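Local structure of oxidized polyvinyl alcohol hydrolase (Pseudomonas sp. VM15C, 3WWC) at residues T251-E256 / A296-H301; G197-G202 / L247-V252; Y31-G36 / G161-L166; F50-A55 / G94-A99. The protein hydrolyses the beta-diketone units of oxidized polyvinyl alcohol, the second step in the degradation of polyvinyl alcohol, and also cleaves 4,6-nonanedione. The protein carries 1 engineered substitution. All coordinates share one frame; numbering follows the deposited sequence.

How the contacts relate
From the N terminus, residues 31-36 come first, and their partner 161-166 closes contact 3 only after 124 intervening residues. Contact 4 (50-55 with 94-99) opens and closes entirely within that span, and the two touch where Gly36 N probably bonds to Val52 O. Contact 3 joins surface loops, whereas contact 4 pairs two strands of the central sheet. Further along, contact 2 (197-202 with 247-252) closes a 44-residue loop, and contact 1 (251-256 with 296-301) starts on the strand where contact 2 ends, sharing Thr251 and Val252. Together they align three adjacent strands of the same sheet, about 19 Å (contact 2) and 26 Å (contact 1) from contact 4, centre to centre.

Contact 1 of 4, residues T251-E256 / A296-H301; sequences TVWGGE and ACSSTH
Val252 holds CG1 opposite its backbone N (chi1 -178°), which sets CG2 against Cys297 CB at 4.0 Å. Trp253 turns CG the same way (chi1 176°) but from the other face of the sheet, so that its CE3 comes within 3.9 Å of Ser298 OG, an atom lying in the indole plane at its edge. The two strands are parallel neighbours in the central sheet of an alpha/beta-hydrolase fold. Cys297 N reaches Thr251 O at 3.0 Å, Trp253 N returns to Cys297 O, and Ser299 N takes Trp253 O at 2.9 Å. Helix 310-322 covers the Val252 and Cys297 face, and Cys297 SG is tied by a disulfide to Cys344 in edge strand 343-346. On the other face Thr251 and Trp253 pack on helix 275-288, with Thr251 OG1 bonded to His294. Past the strands, Gly255 N sits 3.4 Å above the centre of the Trp253 ring; Gly255, at backbone angles that call for glycine, passes close to Ser299 O. His301 CE1 approaches Gly254 CA obliquely at 3.5 Å. Gly254 O accepts a 2.7 Å hydrogen bond from a water that also reaches Thr300 O, weakly.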
loop_
_atom_site.group_PDB
_atom_site.type_symbol
_atom_site.label_atom_id
_atom_site.label_comp_id
_atom_site.label_asym_id
_atom_site.label_seq_id
_atom_site.Cartn_x
_atom_site.Cartn_y
_atom_site.Cartn_z
ATOM N N THR A 251 -1.363 -3.709 8.649
ATOM C CA THR A 251 -2.635 -3.472 7.945
ATOM C C THR A 251 -3.554 -2.682 8.845
ATOM O O THR A 251 -3.708 -3.036 10.022
ATOM C CB THR A 251 -3.296 -4.776 7.606
ATOM O OG1 THR A 251 -2.414 -5.565 6.777
ATOM C CG2 THR A 251 -4.614 -4.527 6.860
ATOM N N VAL A 252 -4.163 -1.622 8.332
ATOM C CA VAL A 252 -5.045 -0.768 9.171
ATOM C C VAL A 252 -6.475 -0.756 8.634
ATOM O O VAL A 252 -6.700 -0.552 7.416
ATOM C CB VAL A 252 -4.534 0.673 9.164
ATOM C CG1 VAL A 252 -5.409 1.557 10.076
ATOM C CG2 VAL A 252 -3.065 0.707 9.643
ATOM N N TRP A 253 -7.420 -1.016 9.542
ATOM C CA TRP A 253 -8.864 -0.977 9.245
ATOM C C TRP A 253 -9.426 0.224 9.993
ATOM O O TRP A 253 -9.124 0.411 11.175
ATOM C CB TRP A 253 -9.539 -2.260 9.762
ATOM C CG TRP A 253 -11.017 -2.259 9.595
ATOM C CD1 TRP A 253 -11.698 -2.158 8.403
ATOM C CD2 TRP A 253 -12.015 -2.472 10.611
ATOM N NE1 TRP A 253 -13.045 -2.312 8.617
ATOM C CE2 TRP A 253 -13.262 -2.503 9.967
ATOM C CE3 TRP A 253 -11.967 -2.641 12.007
ATOM C CZ2 TRP A 253 -14.471 -2.700 10.668
ATOM C CZ3 TRP A 253 -13.169 -2.845 12.696
ATOM C CH2 TRP A 253 -14.396 -2.870 12.022
ATOM N N GLY A 254 -10.278 0.999 9.310
ATOM C CA GLY A 254 -10.837 2.227 9.865
ATOM C C GLY A 254 -12.173 2.087 10.570
ATOM O O GLY A 254 -12.839 3.111 10.853
ATOM N N GLY A 255 -12.564 0.858 10.886
ATOM C CA GLY A 255 -13.813 0.645 11.604
ATOM C C GLY A 255 -15.061 0.493 10.783
ATOM O O GLY A 255 -15.020 0.357 9.567
ATOM N N GLU A 256 -16.194 0.582 11.493
ATOM C CA GLU A 256 -17.520 0.390 10.897
ATOM C C GLU A 256 -17.835 1.177 9.656
ATOM O O GLU A 256 -18.578 0.699 8.765
ATOM C CB GLU A 256 -18.597 0.664 11.972
ATOM C CG GLU A 256 -18.513 -0.317 13.099
ATOM C CD GLU A 256 -18.892 -1.722 12.638
ATOM O OE1 GLU A 256 -19.846 -1.812 11.807
ATOM O OE2 GLU A 256 -18.273 -2.719 13.103
ATOM N N ALA A 296 -1.964 -6.058 13.042
ATOM C CA ALA A 296 -3.315 -5.671 12.683
ATOM C C ALA A 296 -3.712 -4.486 13.550
ATOM O O ALA A 296 -3.750 -4.601 14.777
ATOM C CB ALA A 296 -4.260 -6.873 12.916
ATOM N N CYS A 297 -4.001 -3.354 12.942
ATOM C CA CYS A 297 -4.388 -2.152 13.643
ATOM C C CYS A 297 -5.804 -1.723 13.287
ATOM O O CYS A 297 -6.155 -1.710 12.121
ATOM C CB CYS A 297 -3.494 -0.972 13.247
ATOM S SG CYS A 297 -1.878 -0.950 14.050
ATOM N N SER A 298 -6.590 -1.367 14.313
ATOM C CA SER A 298 -7.948 -0.893 14.107
ATOM C C SER A 298 -8.112 0.509 14.645
ATOM O O SER A 298 -7.557 0.862 15.708
ATOM C CB SER A 298 -8.960 -1.778 14.850
ATOM O OG SER A 298 -8.901 -3.115 14.381
ATOM N N SER A 299 -8.837 1.330 13.903
ATOM C CA SER A 299 -9.173 2.667 14.365
ATOM C C SER A 299 -10.662 2.929 14.042
ATOM O O SER A 299 -11.390 2.025 13.639
ATOM C CB SER A 299 -8.280 3.758 13.764
ATOM O OG SER A 299 -8.521 4.998 14.463
ATOM N N THR A 300 -11.108 4.177 14.181
ATOM C CA THR A 300 -12.531 4.447 13.990
ATOM C C THR A 300 -12.777 5.620 13.112
ATOM O O THR A 300 -13.872 6.211 13.133
ATOM C CB THR A 300 -13.166 4.760 15.356
ATOM O OG1 THR A 300 -12.406 5.818 15.968
ATOM C CG2 THR A 300 -13.144 3.539 16.264
ATOM N N HIS A 301 -11.787 5.988 12.332
ATOM C CA HIS A 301 -11.884 7.156 11.488
ATOM C C HIS A 301 -12.541 6.971 10.126
ATOM O O HIS A 301 -12.715 7.962 9.395
ATOM C CB HIS A 301 -10.491 7.689 11.252
ATOM C CG HIS A 301 -9.627 6.742 10.474
ATOM N ND1 HIS A 301 -9.179 5.551 11.006
ATOM C CD2 HIS A 301 -9.217 6.758 9.191
ATOM C CE1 HIS A 301 -8.530 4.867 10.076
ATOM N NE2 HIS A 301 -8.550 5.575 8.962
HETATM O O HOH W 1 -15.442 3.877 11.190
#

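Contact 2 of 4, residues G197-G202 / L247-V252; sequences GLPISG and LIVMTV
Leu198 runs alongside Met250, both leaving the same face of two adjacent parallel strands near the middle of the alpha/beta-hydrolase sheet. This is the tight part of the contact. Leu198 CD1 is 3.8 Å from Met250 SD and about as close to CB and CG of the same residue; the same methyl also meets Val252 CG2 at 3.9 Å. Ile200 continues the row, its CG2 resting 3.9 Å from Val252 CB. Met250 then bends at chi3 (-75°), carrying its end away from the partner strand toward Trp316, Ala317 and Thr320 of helix 310-322. On the other face, the ring of Pro199 crosses Val249 and Thr251 at about right angles. Having no N-H to offer Met250 O, the proline presses CD to 3.1 Å from that oxygen instead. A glycine in place of Pro199 would probably open a gap over Val249 CG1 and let the strand backbone turn more freely here. The backbone bonds resume on either side, Met250 N to Gly197 O at 3.0 Å and Val252 N to Pro199 O at 3.2 Å.

Packing is looser toward the start of the strands, where Gly197 has no side chain and Ile248 turns to Leu321 and Phe333; even so, the contact is buried rather than open to solvent. At the other end, Ser201 lies about 6 Å between side chains from engineered Ala177, probably a charge-relay position, so this strand end borders the likely active site. Ser201 OG bonds to Asp258, while Ser201 N donates to Val252 O at 2.9 Å.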
loop_
_atom_site.group_PDB
_atom_site.type_symbol
_atom_site.label_atom_id
_atom_site.label_comp_id
_atom_site.label_asym_id
_atom_site.label_seq_id
_atom_site.Cartn_x
_atom_site.Cartn_y
_atom_site.Cartn_z
ATOM N N GLY A 197 5.470 -2.818 4.684
ATOM C CA GLY A 197 4.566 -1.809 4.188
ATOM C C GLY A 197 3.425 -1.566 5.131
ATOM O O GLY A 197 3.199 -2.274 6.144
ATOM N N LEU A 198 2.687 -0.528 4.773
ATOM C CA LEU A 198 1.552 -0.050 5.556
ATOM C C LEU A 198 0.292 0.101 4.690
ATOM O O LEU A 198 -0.043 1.232 4.227
ATOM C CB LEU A 198 1.943 1.303 6.199
ATOM C CG LEU A 198 0.902 2.030 7.065
ATOM C CD1 LEU A 198 0.556 1.193 8.280
ATOM C CD2 LEU A 198 1.491 3.376 7.537
ATOM N N PRO A 199 -0.400 -1.015 4.394
ATOM C CA PRO A 199 -1.631 -0.942 3.575
ATOM C C PRO A 199 -2.804 -0.495 4.456
ATOM O O PRO A 199 -3.261 -1.255 5.297
ATOM C CB PRO A 199 -1.789 -2.373 3.037
ATOM C CG PRO A 199 -1.076 -3.249 4.132
ATOM C CD PRO A 199 0.080 -2.415 4.597
ATOM N N ILE A 200 -3.234 0.754 4.295
ATOM C CA ILE A 200 -4.322 1.328 5.074
ATOM C C ILE A 200 -5.586 1.272 4.241
ATOM O O ILE A 200 -5.675 1.885 3.172
ATOM C CB ILE A 200 -4.022 2.794 5.431
ATOM C CG1 ILE A 200 -2.665 2.929 6.130
ATOM C CG2 ILE A 200 -5.154 3.315 6.317
ATOM C CD1 ILE A 200 -2.297 4.421 6.479
ATOM N N SER A 201 -6.542 0.484 4.731
ATOM C CA SER A 201 -7.842 0.340 4.051
ATOM C C SER A 201 -7.698 0.043 2.584
ATOM O O SER A 201 -8.300 0.718 1.731
ATOM C CB SER A 201 -8.633 1.588 4.262
ATOM O OG SER A 201 -8.816 1.802 5.636
ATOM N N GLY A 202 -6.880 -0.957 2.314
ATOM C CA GLY A 202 -6.683 -1.408 0.929
ATOM C C GLY A 202 -7.576 -2.593 0.620
ATOM O O GLY A 202 -8.028 -3.334 1.515
ATOM N N LEU A 247 9.321 -9.713 5.684
ATOM C CA LEU A 247 8.630 -8.438 5.744
ATOM C C LEU A 247 8.052 -8.165 7.105
ATOM O O LEU A 247 7.896 -9.070 7.922
ATOM C CB LEU A 247 7.381 -8.466 4.821
ATOM C CG LEU A 247 7.592 -8.708 3.325
ATOM C CD1 LEU A 247 6.205 -8.987 2.675
ATOM C CD2 LEU A 247 8.272 -7.506 2.654
ATOM N N ILE A 248 7.718 -6.894 7.318
ATOM C CA ILE A 248 6.836 -6.523 8.399
ATOM C C ILE A 248 5.686 -5.769 7.704
ATOM O O ILE A 248 5.915 -4.863 6.901
ATOM C CB ILE A 248 7.472 -5.700 9.521
ATOM C CG1 ILE A 248 6.358 -5.244 10.470
ATOM C CG2 ILE A 248 8.302 -4.508 8.974
ATOM C CD1 ILE A 248 6.898 -4.729 11.827
ATOM N N VAL A 249 4.455 -6.203 7.944
ATOM C CA VAL A 249 3.299 -5.575 7.310
ATOM C C VAL A 249 2.343 -5.129 8.375
ATOM O O VAL A 249 1.974 -5.911 9.277
ATOM C CB VAL A 249 2.583 -6.560 6.370
ATOM C CG1 VAL A 249 1.391 -5.878 5.680
ATOM C CG2 VAL A 249 3.586 -7.100 5.316
ATOM N N MET A 250 1.922 -3.880 8.283
ATOM C CA MET A 250 0.953 -3.311 9.239
ATOM C C MET A 250 -0.302 -2.938 8.446
ATOM O O MET A 250 -0.282 -1.989 7.661
ATOM C CB MET A 250 1.533 -2.065 9.901
ATOM C CG MET A 250 0.559 -1.541 10.973
ATOM S SD MET A 250 1.214 -0.017 11.794
ATOM C CE MET A 250 2.463 -0.742 12.819
ATOM N N THR A 251 -1.363 -3.709 8.649
ATOM C CA THR A 251 -2.635 -3.472 7.945
ATOM C C THR A 251 -3.554 -2.682 8.845
ATOM O O THR A 251 -3.708 -3.036 10.022
ATOM C CB THR A 251 -3.296 -4.776 7.606
ATOM O OG1 THR A 251 -2.414 -5.565 6.777
ATOM C CG2 THR A 251 -4.614 -4.527 6.860
ATOM N N VAL A 252 -4.163 -1.622 8.332
ATOM C CA VAL A 252 -5.045 -0.768 9.171
ATOM C C VAL A 252 -6.475 -0.756 8.634
ATOM O O VAL A 252 -6.700 -0.552 7.416
ATOM C CB VAL A 252 -4.534 0.673 9.164
ATOM C CG1 VAL A 252 -5.409 1.557 10.076
ATOM C CG2 VAL A 252 -3.065 0.707 9.643
#

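Contact 3 of 4, residues Y31-G36 / G161-L166; sequences YEVKEG and GTKYKL
Lys163 and Val33 make the closest packing between these two loops. Extended through its first two side-chain torsions (chi1 -172°), the lysine brings CD to 3.1 Å from Val33 O, a short approach to the carbonyl oxygen, and its CE continues past Lys34 CA at 4.2 Å. The isopropyl group of Val33 faces the same aliphatic chain, CB to Lys163 CD at 4.2 Å. Beside it, Lys163 CG lies 3.9 Å above the Tyr164 ring plane, offset toward the rim, so the lysine stem packs on its own neighbour as well as on the opposite loop. Tyr164 reaches across with its hydroxyl end: OH is 3.3 Å from Glu35 CB.

The loops lie on the surface of the alpha/beta-hydrolase domain. Residues 31-36 lead into strand 36-43 at one edge of the sheet, and the loop 161-166 follows helix 148-160. The Cys27-Cys159 disulfide is close by, with Val33 packed against both cysteines.

The polar link between the loops is a single water. In the plane of the Tyr164 ring, at its edge, it is 2.7 Å from Tyr164 OH and donates to Glu35 OE1. Opposite charges do not meet directly, for Glu35 OE1 and Lys163 NZ stay 6.9 Å apart. Lys34 turns its charge back on its own end of the chain, NZ donating to Glu35 O at 2.8 Å and bonding also to Leu37 O at the start of strand 36-43.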
loop_
_atom_site.group_PDB
_atom_site.type_symbol
_atom_site.label_atom_id
_atom_site.label_comp_id
_atom_site.label_asym_id
_atom_site.label_seq_id
_atom_site.Cartn_x
_atom_site.Cartn_y
_atom_site.Cartn_z
ATOM N N TYR A 31 19.602 10.026 -16.253
ATOM C CA TYR A 31 18.576 10.625 -15.403
ATOM C C TYR A 31 19.203 11.320 -14.215
ATOM O O TYR A 31 20.004 10.739 -13.496
ATOM C CB TYR A 31 17.542 9.557 -14.942
ATOM C CG TYR A 31 16.246 10.204 -14.424
ATOM C CD1 TYR A 31 16.086 10.479 -13.053
ATOM C CD2 TYR A 31 15.268 10.626 -15.311
ATOM C CE1 TYR A 31 14.973 11.164 -12.567
ATOM C CE2 TYR A 31 14.150 11.331 -14.842
ATOM C CZ TYR A 31 14.025 11.586 -13.486
ATOM O OH TYR A 31 12.946 12.334 -13.060
ATOM N N GLU A 32 18.831 12.561 -13.971
ATOM C CA GLU A 32 19.434 13.293 -12.872
ATOM C C GLU A 32 18.404 13.457 -11.767
ATOM O O GLU A 32 17.525 14.281 -11.888
ATOM C CB GLU A 32 19.867 14.676 -13.352
ATOM C CG GLU A 32 20.544 14.649 -14.712
ATOM C CD GLU A 32 20.993 16.027 -15.172
ATOM O OE1 GLU A 32 22.166 16.376 -14.918
ATOM O OE2 GLU A 32 20.171 16.756 -15.781
ATOM N N VAL A 33 18.508 12.663 -10.710
ATOM C CA VAL A 33 17.589 12.752 -9.583
ATOM C C VAL A 33 17.772 14.023 -8.804
ATOM O O VAL A 33 18.895 14.533 -8.670
ATOM C CB VAL A 33 17.790 11.597 -8.620
ATOM C CG1 VAL A 33 16.790 11.709 -7.446
ATOM C CG2 VAL A 33 17.610 10.348 -9.335
ATOM N N LYS A 34 16.677 14.565 -8.301
ATOM C CA LYS A 34 16.755 15.786 -7.544
ATOM C C LYS A 34 15.844 15.783 -6.342
ATOM O O LYS A 34 14.945 14.942 -6.235
ATOM C CB LYS A 34 16.394 16.980 -8.451
ATOM C CG LYS A 34 15.037 16.859 -9.101
ATOM C CD LYS A 34 14.621 18.107 -9.950
ATOM C CE LYS A 34 14.216 19.331 -9.078
ATOM N NZ LYS A 34 12.964 19.154 -8.286
ATOM N N GLU A 35 16.087 16.723 -5.430
ATOM C CA GLU A 35 15.216 16.878 -4.290
ATOM C C GLU A 35 13.977 17.492 -4.896
ATOM O O GLU A 35 14.052 18.276 -5.850
ATOM C CB GLU A 35 15.820 17.848 -3.280
ATOM C CG GLU A 35 14.866 18.260 -2.205
ATOM C CD GLU A 35 15.536 19.083 -1.100
ATOM O OE1 GLU A 35 16.728 19.417 -1.233
ATOM O OE2 GLU A 35 14.853 19.399 -0.103
ATOM N N GLY A 36 12.820 17.150 -4.360
ATOM C CA GLY A 36 11.582 17.699 -4.862
ATOM C C GLY A 36 10.981 16.898 -6.007
ATOM O O GLY A 36 11.145 15.677 -6.065
ATOM N N GLY A 161 18.461 6.163 -4.727
ATOM C CA GLY A 161 19.572 5.678 -3.906
ATOM C C GLY A 161 20.935 5.968 -4.495
ATOM O O GLY A 161 21.916 5.697 -3.826
ATOM N N THR A 162 20.995 6.438 -5.739
ATOM C CA THR A 162 22.299 6.819 -6.299
ATOM C C THR A 162 22.613 8.239 -5.837
ATOM O O THR A 162 23.774 8.675 -5.932
ATOM C CB THR A 162 22.334 6.755 -7.869
ATOM O OG1 THR A 162 21.475 7.777 -8.401
ATOM C CG2 THR A 162 21.968 5.378 -8.386
ATOM N N LYS A 163 21.633 8.997 -5.344
ATOM C CA LYS A 163 21.882 10.372 -4.920
ATOM C C LYS A 163 21.810 10.601 -3.415
ATOM O O LYS A 163 22.483 11.504 -2.841
ATOM C CB LYS A 163 20.887 11.339 -5.603
ATOM C CG LYS A 163 21.240 12.812 -5.345
ATOM C CD LYS A 163 20.222 13.766 -5.935
ATOM C CE LYS A 163 20.065 15.047 -5.092
ATOM N NZ LYS A 163 21.327 15.826 -4.975
ATOM N N TYR A 164 20.963 9.821 -2.756
ATOM C CA TYR A 164 20.814 9.911 -1.315
ATOM C C TYR A 164 21.112 8.523 -0.749
ATOM O O TYR A 164 20.855 7.522 -1.409
ATOM C CB TYR A 164 19.384 10.341 -0.979
ATOM C CG TYR A 164 19.051 11.729 -1.452
ATOM C CD1 TYR A 164 18.301 11.923 -2.615
ATOM C CD2 TYR A 164 19.540 12.865 -0.775
ATOM C CE1 TYR A 164 18.045 13.195 -3.101
ATOM C CE2 TYR A 164 19.286 14.155 -1.261
ATOM C CZ TYR A 164 18.537 14.293 -2.423
ATOM O OH TYR A 164 18.217 15.539 -2.930
ATOM N N LYS A 165 21.682 8.457 0.454
ATOM C CA LYS A 165 22.041 7.183 1.099
ATOM C C LYS A 165 20.792 6.558 1.681
ATOM O O LYS A 165 20.168 7.112 2.578
ATOM C CB LYS A 165 23.037 7.417 2.225
ATOM C CG LYS A 165 24.349 7.965 1.708
ATOM C CD LYS A 165 25.344 8.056 2.867
ATOM C CE LYS A 165 26.650 8.684 2.374
ATOM N NZ LYS A 165 27.521 9.063 3.529
ATOM N N LEU A 166 20.427 5.420 1.123
ATOM C CA LEU A 166 19.223 4.715 1.546
ATOM C C LEU A 166 19.589 3.376 2.180
ATOM O O LEU A 166 20.518 2.680 1.737
ATOM C CB LEU A 166 18.316 4.431 0.342
ATOM C CG LEU A 166 17.978 5.664 -0.516
ATOM C CD1 LEU A 166 16.969 5.266 -1.601
ATOM C CD2 LEU A 166 17.394 6.792 0.352
HETATM O O HOH W 2 19.408 17.595 -1.616
#

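Contact 4 of 4, residues F50-A55 / G94-A99; sequences FIVYPA and GYTVIA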
loop_
_atom_site.group_PDB
_atom_site.type_symbol
_atom_site.label_atom_id
_atom_site.label_comp_id
_atom_site.label_asym_id
_atom_site.label_seq_id
_atom_site.Cartn_x
_atom_site.Cartn_y
_atom_site.Cartn_z
ATOM N N PHE A 50 7.799 11.601 -9.545
ATOM C CA PHE A 50 7.809 11.296 -8.120
ATOM C C PHE A 50 8.486 12.425 -7.388
ATOM O O PHE A 50 9.214 13.232 -7.998
ATOM C CB PHE A 50 8.526 9.963 -7.837
ATOM C CG PHE A 50 9.966 9.883 -8.338
ATOM C CD1 PHE A 50 10.225 9.438 -9.636
ATOM C CD2 PHE A 50 11.036 10.266 -7.515
ATOM C CE1 PHE A 50 11.563 9.361 -10.122
ATOM C CE2 PHE A 50 12.360 10.202 -7.985
ATOM C CZ PHE A 50 12.628 9.744 -9.281
ATOM N N ILE A 51 8.238 12.523 -6.087
ATOM C CA ILE A 51 8.764 13.632 -5.293
ATOM C C ILE A 51 9.638 13.075 -4.190
ATOM O O ILE A 51 9.258 12.128 -3.476
ATOM C CB ILE A 51 7.601 14.444 -4.696
ATOM C CG1 ILE A 51 6.725 15.000 -5.832
ATOM C CG2 ILE A 51 8.114 15.630 -3.858
ATOM C CD1 ILE A 51 5.396 15.680 -5.355
ATOM N N VAL A 52 10.776 13.720 -3.971
ATOM C CA VAL A 52 11.707 13.265 -2.959
ATOM C C VAL A 52 11.888 14.286 -1.859
ATOM O O VAL A 52 12.176 15.474 -2.121
ATOM C CB VAL A 52 13.126 12.996 -3.565
ATOM C CG1 VAL A 52 14.142 12.601 -2.428
ATOM C CG2 VAL A 52 13.073 11.931 -4.643
ATOM N N TYR A 53 11.714 13.848 -0.609
ATOM C CA TYR A 53 12.014 14.714 0.548
ATOM C C TYR A 53 13.127 13.944 1.304
ATOM O O TYR A 53 12.862 12.954 2.018
ATOM C CB TYR A 53 10.775 14.888 1.463
ATOM C CG TYR A 53 9.638 15.776 0.955
ATOM C CD1 TYR A 53 8.680 15.297 0.045
ATOM C CD2 TYR A 53 9.502 17.095 1.405
ATOM C CE1 TYR A 53 7.640 16.134 -0.386
ATOM C CE2 TYR A 53 8.467 17.916 0.977
ATOM C CZ TYR A 53 7.545 17.427 0.081
ATOM O OH TYR A 53 6.490 18.256 -0.336
ATOM N N PRO A 54 14.396 14.395 1.207
ATOM C CA PRO A 54 15.484 13.690 1.901
ATOM C C PRO A 54 15.363 13.756 3.415
ATOM O O PRO A 54 14.902 14.743 3.995
ATOM C CB PRO A 54 16.758 14.369 1.398
ATOM C CG PRO A 54 16.327 15.096 0.149
ATOM C CD PRO A 54 14.895 15.504 0.370
ATOM N N ALA A 55 15.786 12.675 4.067
ATOM C CA ALA A 55 15.706 12.591 5.513
ATOM C C ALA A 55 16.465 13.676 6.220
ATOM O O ALA A 55 17.583 13.982 5.802
ATOM C CB ALA A 55 16.271 11.230 5.978
ATOM N N GLY A 94 13.294 11.645 10.038
ATOM C CA GLY A 94 14.455 10.839 9.656
ATOM C C GLY A 94 14.248 9.787 8.580
ATOM O O GLY A 94 14.982 8.816 8.525
ATOM N N TYR A 95 13.260 9.982 7.709
ATOM C CA TYR A 95 13.024 9.058 6.624
ATOM C C TYR A 95 13.159 9.798 5.321
ATOM O O TYR A 95 12.770 10.957 5.251
ATOM C CB TYR A 95 11.575 8.467 6.636
ATOM C CG TYR A 95 11.320 7.560 7.814
ATOM C CD1 TYR A 95 11.140 8.097 9.090
ATOM C CD2 TYR A 95 11.347 6.198 7.665
ATOM C CE1 TYR A 95 11.013 7.264 10.213
ATOM C CE2 TYR A 95 11.208 5.350 8.774
ATOM C CZ TYR A 95 11.050 5.903 10.035
ATOM O OH TYR A 95 10.963 5.033 11.081
ATOM N N THR A 96 13.735 9.142 4.332
ATOM C CA THR A 96 13.763 9.753 3.006
ATOM C C THR A 96 12.433 9.317 2.355
ATOM O O THR A 96 12.128 8.126 2.195
ATOM C CB THR A 96 14.975 9.328 2.220
ATOM O OG1 THR A 96 16.096 10.047 2.767
ATOM C CG2 THR A 96 14.847 9.745 0.774
ATOM N N VAL A 97 11.613 10.315 2.071
ATOM C CA VAL A 97 10.265 10.108 1.519
ATOM C C VAL A 97 10.342 10.199 -0.001
ATOM O O VAL A 97 10.860 11.170 -0.550
ATOM C CB VAL A 97 9.313 11.168 2.090
ATOM C CG1 VAL A 97 7.902 10.966 1.508
ATOM C CG2 VAL A 97 9.245 11.035 3.617
ATOM N N ILE A 98 9.870 9.152 -0.686
ATOM C CA ILE A 98 9.942 9.074 -2.158
ATOM C C ILE A 98 8.519 8.719 -2.555
ATOM O O ILE A 98 8.085 7.562 -2.413
ATOM C CB ILE A 98 10.931 7.992 -2.577
ATOM C CG1 ILE A 98 12.307 8.214 -1.911
ATOM C CG2 ILE A 98 11.060 8.036 -4.103
ATOM C CD1 ILE A 98 13.260 7.044 -2.206
ATOM N N ALA A 99 7.779 9.722 -3.068
ATOM C CA ALA A 99 6.337 9.603 -3.314
ATOM C C ALA A 99 6.019 9.585 -4.769
ATOM O O ALA A 99 6.220 10.588 -5.468
ATOM C CB ALA A 99 5.656 10.831 -2.664
#
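Strands 50-53 and 96-99 run antiparallel, their axes 171° apart, with Ile51-Ala99 and Tyr53-Val97 as hydrogen-bonded pairs and Val52-Ile98 as the non-hydrogen-bonded pair between them. Each hydrogen-bonded pair makes two bonds, among them Ala99 N to Ile51 O (2.9 Å) and Tyr53 N to Val97 O (2.8 Å).

On the Val52 and Ile98 face, Phe50 takes the position between its backbone N and carbonyl carbon (chi1 57°), which runs the side chain alongside Ile98, whose CG2 meets ring atom CD2 of Phe50 obliquely at 4.1 Å, and puts Val52 CG2 at the ring edge. Met156 and Val160 of helix 148-160 close over Phe50 and Ile98. On the opposite face, Tyr53 CB meets Val97 CB at 4.0 Å, and Leu79 of helix 75-80 packs on Ile51, Tyr53 and Ala99.

Beyond the last bridge a side chain takes over from the backbone. Thr96 OG1 accepts the Ala55 N-H at 2.9 Å and also touches Ala55 CB, while Thr96 CG2 lies near Tyr53 O. A valine replacing Thr96 is likely to leave Ala55 N without this acceptor and the chain after Pro54 less firmly held. In this alpha/beta-hydrolase sheet, then, backbone bonds fix the strand pairing, apolar side chains seat both faces against helices, and one hydroxyl carries the grip past the strand end.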